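Local coordinates for sporulation-control protein spo0M (Bacillus subtilis, PDB 5CL2) that controls the expression of spo0A and is required for Bacillus subtilis to pass the morphological stage 0 of sporulation, at residues Leu138-Asn143 against Glu237-Val242; Gly176-Met181 against Val242-Leu247. All blocks are in the same frame, centred on the assembly; numbering follows the deposited sequence.

In the fold
Both contacts are made by helix 236-248, which lies against the antiparallel sheet of the C-terminal half. Interaction 1 joins its first half to the end of helix 132-143, and interaction 2 joins its second half to the short helix 176-181. Their segments on helix 236-248 overlap at Val242, and their centres are about 11 Å apart on the same side of the chain's centre. Leu243, from the segment of interaction 2, packs on interaction 1: its CD1 lies 3.6 Å from Ala140 CB and 4.2 Å from Ile141 CD1. Neither contact includes a ligand residue of the sodium ion, which is held by Thr14, Asp122 and Asp124 on strands 11-16 and 120-128.

Interaction 1 of 2, residues Leu138-Asn143 against Glu237-Val242; sequences LEAIEN and EELEEV
Ala140 faces helix 236-248, and its CA lies 5.0 Å from the CA of Glu240, the closest CA pair of the two segments. Its methyl group meets the aliphatic part of Glu240, with Ala140 CB 3.9 Å from Glu240 CG, and also lies 4.3 Å from Leu239 CG. The small side chain is consistent with the 9.1 Å between the axes of the short helical segments, which cross at a signed angle of -56°. This is helix-on-helix packing above the antiparallel sheet of the C-terminal half of this arrestin-like protein. Ile141 CB, one residue on, points away from Glu237-Val242, and its side chain packs on Phe171 and Leu187 of that sheet, while Leu239 reaches Phe228 on the edge strand 224-229. At the last turn of helix 132-143, Asn143 points across to Glu240 and supplies the polar half of the contact. Asn143 ND2 donates a hydrogen bond of 2.6 Å to Glu240 OE2, with an N-H...O angle of 157°. The acceptor lies almost in the plane of the amide, and OE2 is met nearly end-on to its C-O bond. Glu240 CG stands anti to its own carbonyl carbon (chi1 -43°) and the chain is extended beyond it, which carries the carboxylate over to the amide. Asn143 CB also lies 3.2 Å from Glu240 OE2. An alanine in place of Glu240 would probably leave the Asn143 amide without this acceptor and the Ala140 methyl without its CG neighbour.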
# COMPACT_ATOMS: atom_id res chain seq x y z
N LEU A 138 -23.44 -1.18 1.33
CA LEU A 138 -23.92 -2.17 2.30
C LEU A 138 -25.45 -2.23 2.29
O LEU A 138 -26.04 -3.32 2.28
CB LEU A 138 -23.43 -1.82 3.70
CG LEU A 138 -21.92 -1.88 3.91
CD1 LEU A 138 -21.52 -1.35 5.31
CD2 LEU A 138 -21.40 -3.31 3.68
N GLU A 139 -26.06 -1.06 2.30
CA GLU A 139 -27.51 -0.97 2.22
C GLU A 139 -28.01 -1.55 0.90
O GLU A 139 -28.98 -2.31 0.88
CB GLU A 139 -27.97 0.48 2.37
CG GLU A 139 -29.44 0.71 2.09
CD GLU A 139 -29.84 2.17 2.22
OE1 GLU A 139 -28.97 3.01 2.55
OE2 GLU A 139 -31.04 2.49 2.01
N ALA A 140 -27.32 -1.21 -0.19
CA ALA A 140 -27.65 -1.72 -1.52
C ALA A 140 -27.62 -3.25 -1.58
O ALA A 140 -28.52 -3.86 -2.14
CB ALA A 140 -26.71 -1.14 -2.56
N ILE A 141 -26.58 -3.84 -1.02
CA ILE A 141 -26.43 -5.29 -0.99
C ILE A 141 -27.53 -5.94 -0.15
O ILE A 141 -28.14 -6.94 -0.57
CB ILE A 141 -25.05 -5.71 -0.44
CG1 ILE A 141 -23.93 -5.36 -1.43
CG2 ILE A 141 -25.03 -7.19 -0.11
CD1 ILE A 141 -23.99 -6.11 -2.75
N GLU A 142 -27.83 -5.37 1.02
CA GLU A 142 -28.87 -6.00 1.83
C GLU A 142 -30.25 -5.88 1.15
O GLU A 142 -31.06 -6.81 1.22
CB GLU A 142 -28.95 -5.42 3.23
CG GLU A 142 -27.69 -5.56 4.07
CD GLU A 142 -27.94 -5.21 5.53
OE1 GLU A 142 -28.38 -4.07 5.78
OE2 GLU A 142 -27.66 -6.05 6.43
N ASN A 143 -30.48 -4.77 0.45
CA ASN A 143 -31.76 -4.59 -0.24
C ASN A 143 -32.00 -5.66 -1.29
O ASN A 143 -33.13 -6.08 -1.50
CB ASN A 143 -31.83 -3.21 -0.88
CG ASN A 143 -31.96 -2.11 0.15
OD1 ASN A 143 -32.39 -2.36 1.28
ND2 ASN A 143 -31.56 -0.90 -0.21
N GLU A 237 -30.05 4.11 -6.16
CA GLU A 237 -30.75 3.29 -7.17
C GLU A 237 -29.82 2.61 -8.16
O GLU A 237 -29.75 1.36 -8.26
CB GLU A 237 -31.73 4.15 -7.96
CG GLU A 237 -32.70 4.94 -7.11
CD GLU A 237 -33.57 5.87 -7.94
OE1 GLU A 237 -33.24 6.10 -9.13
OE2 GLU A 237 -34.59 6.35 -7.41
N GLU A 238 -29.10 3.45 -8.88
CA GLU A 238 -28.29 2.98 -9.98
C GLU A 238 -27.21 2.07 -9.43
O GLU A 238 -26.80 1.10 -10.09
CB GLU A 238 -27.67 4.17 -10.71
CG GLU A 238 -26.83 3.78 -11.90
CD GLU A 238 -27.66 3.33 -13.08
OE1 GLU A 238 -28.91 3.35 -13.00
OE2 GLU A 238 -27.04 2.97 -14.11
N LEU A 239 -26.84 2.33 -8.17
CA LEU A 239 -25.94 1.48 -7.40
C LEU A 239 -26.50 0.06 -7.20
O LEU A 239 -25.82 -0.92 -7.53
CB LEU A 239 -25.65 2.12 -6.04
CG LEU A 239 -24.57 1.46 -5.18
CD1 LEU A 239 -23.31 1.29 -6.00
CD2 LEU A 239 -24.32 2.28 -3.90
N GLU A 240 -27.72 -0.06 -6.67
CA GLU A 240 -28.26 -1.41 -6.50
C GLU A 240 -28.38 -2.16 -7.81
O GLU A 240 -28.22 -3.38 -7.81
CB GLU A 240 -29.64 -1.46 -5.88
CG GLU A 240 -29.92 -0.58 -4.72
CD GLU A 240 -31.02 -1.20 -3.89
OE1 GLU A 240 -31.65 -2.17 -4.39
OE2 GLU A 240 -31.25 -0.72 -2.76
N GLU A 241 -28.67 -1.46 -8.91
CA GLU A 241 -28.88 -2.24 -10.13
C GLU A 241 -27.54 -2.63 -10.73
O GLU A 241 -27.41 -3.71 -11.31
CB GLU A 241 -29.72 -1.50 -11.17
CG GLU A 241 -30.77 -0.53 -10.64
CD GLU A 241 -31.62 0.06 -11.76
OE1 GLU A 241 -31.81 -0.63 -12.80
OE2 GLU A 241 -32.10 1.22 -11.61
N VAL A 242 -26.52 -1.79 -10.53
CA VAL A 242 -25.18 -2.17 -10.96
C VAL A 242 -24.71 -3.39 -10.17
O VAL A 242 -24.14 -4.33 -10.72
CB VAL A 242 -24.18 -1.01 -10.81
CG1 VAL A 242 -22.75 -1.49 -11.07
CG2 VAL A 242 -24.53 0.13 -11.76

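Interaction 2 of 2, residues Gly176-Met181 against Val242-Leu247; sequences GYYRQM and VLEEIL
The short helix 176-181, in the connection between strands 165-173 and 185-191, meets the second half of helix 236-248 through Tyr178, which meets Glu244 and Leu247, and Met181, which meets Leu247. The axes of the two segments stay 13.3 Å apart, so long side chains have to span the gap. Tyr178 puts its hydroxyl oxygen against the aliphatic part of Glu244, with OH 3.8 Å from Glu244 CG, and its ring approaches Leu247 obliquely, CE1 lying 4.3 Å from Leu247 CD1. The ring is also held within its own helix: Tyr177 CD2 sits above one face, toward the rim, and Met181 SD lies in plane at the edge. Phe146 and Pro173 add further packing around Tyr178, and Leu247 continues onto Phe200 of strand 195-202, so that the contact joins the connecting helix to helix 236-248 where that helix packs on the sheet. Met181 leaves its helix with CG anti to the backbone N (chi1 180°), then bends at chi3 (81°), crossing Leu247 at about a right angle. Its CE comes 4.2 Å from Leu247 CB, and its SD is 3.5 Å from the Leu247 backbone O.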
# COMPACT_ATOMS: atom_id res chain seq x y z
N GLY A 176 -34.80 -16.48 -1.68
CA GLY A 176 -34.70 -17.73 -2.40
C GLY A 176 -33.75 -17.63 -3.58
O GLY A 176 -32.93 -18.53 -3.81
N TYR A 177 -33.80 -16.51 -4.29
CA TYR A 177 -32.95 -16.34 -5.48
C TYR A 177 -31.48 -16.41 -5.09
O TYR A 177 -30.69 -17.18 -5.66
CB TYR A 177 -33.21 -14.99 -6.16
CG TYR A 177 -32.44 -14.82 -7.46
CD1 TYR A 177 -32.56 -15.75 -8.48
CD2 TYR A 177 -31.55 -13.76 -7.65
CE1 TYR A 177 -31.86 -15.62 -9.65
CE2 TYR A 177 -30.84 -13.62 -8.82
CZ TYR A 177 -31.01 -14.56 -9.83
OH TYR A 177 -30.32 -14.46 -11.02
N TYR A 178 -31.12 -15.64 -4.07
CA TYR A 178 -29.71 -15.57 -3.72
C TYR A 178 -29.24 -16.82 -2.96
O TYR A 178 -28.11 -17.25 -3.15
CB TYR A 178 -29.45 -14.25 -2.99
CG TYR A 178 -29.41 -13.11 -4.01
CD1 TYR A 178 -28.59 -13.19 -5.13
CD2 TYR A 178 -30.23 -11.99 -3.91
CE1 TYR A 178 -28.54 -12.19 -6.09
CE2 TYR A 178 -30.19 -10.98 -4.87
CZ TYR A 178 -29.34 -11.09 -5.96
OH TYR A 178 -29.31 -10.09 -6.90
N ARG A 179 -30.12 -17.46 -2.19
CA ARG A 179 -29.83 -18.79 -1.64
C ARG A 179 -29.50 -19.79 -2.75
O ARG A 179 -28.59 -20.60 -2.62
CB ARG A 179 -30.99 -19.32 -0.82
CG ARG A 179 -31.20 -18.53 0.47
CD ARG A 179 -32.22 -19.20 1.39
NE ARG A 179 -32.26 -18.52 2.68
CZ ARG A 179 -33.16 -17.60 3.03
NH1 ARG A 179 -34.14 -17.29 2.18
NH2 ARG A 179 -33.10 -17.02 4.23
N GLN A 180 -30.26 -19.71 -3.84
CA GLN A 180 -30.02 -20.60 -4.96
C GLN A 180 -28.67 -20.26 -5.58
O GLN A 180 -27.95 -21.16 -6.03
CB GLN A 180 -31.15 -20.49 -5.98
CG GLN A 180 -31.20 -21.64 -6.93
CD GLN A 180 -31.71 -22.90 -6.28
OE1 GLN A 180 -31.08 -23.96 -6.39
NE2 GLN A 180 -32.85 -22.81 -5.59
N MET A 181 -28.32 -18.98 -5.59
CA MET A 181 -27.02 -18.55 -6.14
C MET A 181 -25.76 -18.95 -5.34
O MET A 181 -24.73 -19.33 -5.91
CB MET A 181 -26.99 -17.03 -6.27
CG MET A 181 -25.67 -16.49 -6.82
SD MET A 181 -25.76 -14.76 -7.32
CE MET A 181 -25.59 -13.89 -5.79
N VAL A 242 -26.52 -1.79 -10.53
CA VAL A 242 -25.18 -2.17 -10.96
C VAL A 242 -24.71 -3.39 -10.17
O VAL A 242 -24.14 -4.33 -10.72
CB VAL A 242 -24.18 -1.01 -10.81
CG1 VAL A 242 -22.75 -1.49 -11.07
CG2 VAL A 242 -24.53 0.13 -11.76
N LEU A 243 -24.98 -3.38 -8.87
CA LEU A 243 -24.59 -4.49 -8.00
C LEU A 243 -25.34 -5.77 -8.38
O LEU A 243 -24.74 -6.85 -8.46
CB LEU A 243 -24.81 -4.10 -6.53
CG LEU A 243 -23.84 -2.98 -6.13
CD1 LEU A 243 -24.16 -2.40 -4.78
CD2 LEU A 243 -22.39 -3.46 -6.19
N GLU A 244 -26.64 -5.64 -8.65
CA GLU A 244 -27.45 -6.78 -9.14
C GLU A 244 -26.85 -7.39 -10.42
O GLU A 244 -26.69 -8.62 -10.54
CB GLU A 244 -28.89 -6.31 -9.38
CG GLU A 244 -29.92 -7.42 -9.54
CD GLU A 244 -31.35 -6.89 -9.70
OE1 GLU A 244 -31.55 -5.85 -10.36
OE2 GLU A 244 -32.27 -7.47 -9.08
N GLU A 245 -26.47 -6.53 -11.37
CA GLU A 245 -25.80 -6.97 -12.60
C GLU A 245 -24.47 -7.69 -12.34
O GLU A 245 -24.19 -8.72 -12.97
CB GLU A 245 -25.55 -5.80 -13.56
CG GLU A 245 -25.11 -6.28 -14.96
CD GLU A 245 -25.33 -5.25 -16.07
OE1 GLU A 245 -26.01 -4.23 -15.83
OE2 GLU A 245 -24.80 -5.46 -17.18
N ILE A 246 -23.64 -7.11 -11.48
CA ILE A 246 -22.35 -7.72 -11.13
C ILE A 246 -22.56 -9.11 -10.53
O ILE A 246 -21.86 -10.06 -10.91
CB ILE A 246 -21.54 -6.84 -10.12
CG1 ILE A 246 -21.22 -5.48 -10.75
CG2 ILE A 246 -20.26 -7.55 -9.74
CD1 ILE A 246 -20.53 -4.48 -9.83
N LEU A 247 -23.52 -9.22 -9.62
CA LEU A 247 -23.82 -10.50 -8.98
C LEU A 247 -24.42 -11.52 -9.96
O LEU A 247 -24.32 -12.73 -9.72
CB LEU A 247 -24.76 -10.33 -7.79
CG LEU A 247 -24.24 -9.48 -6.65
CD1 LEU A 247 -25.29 -9.38 -5.56
CD2 LEU A 247 -22.92 -10.04 -6.12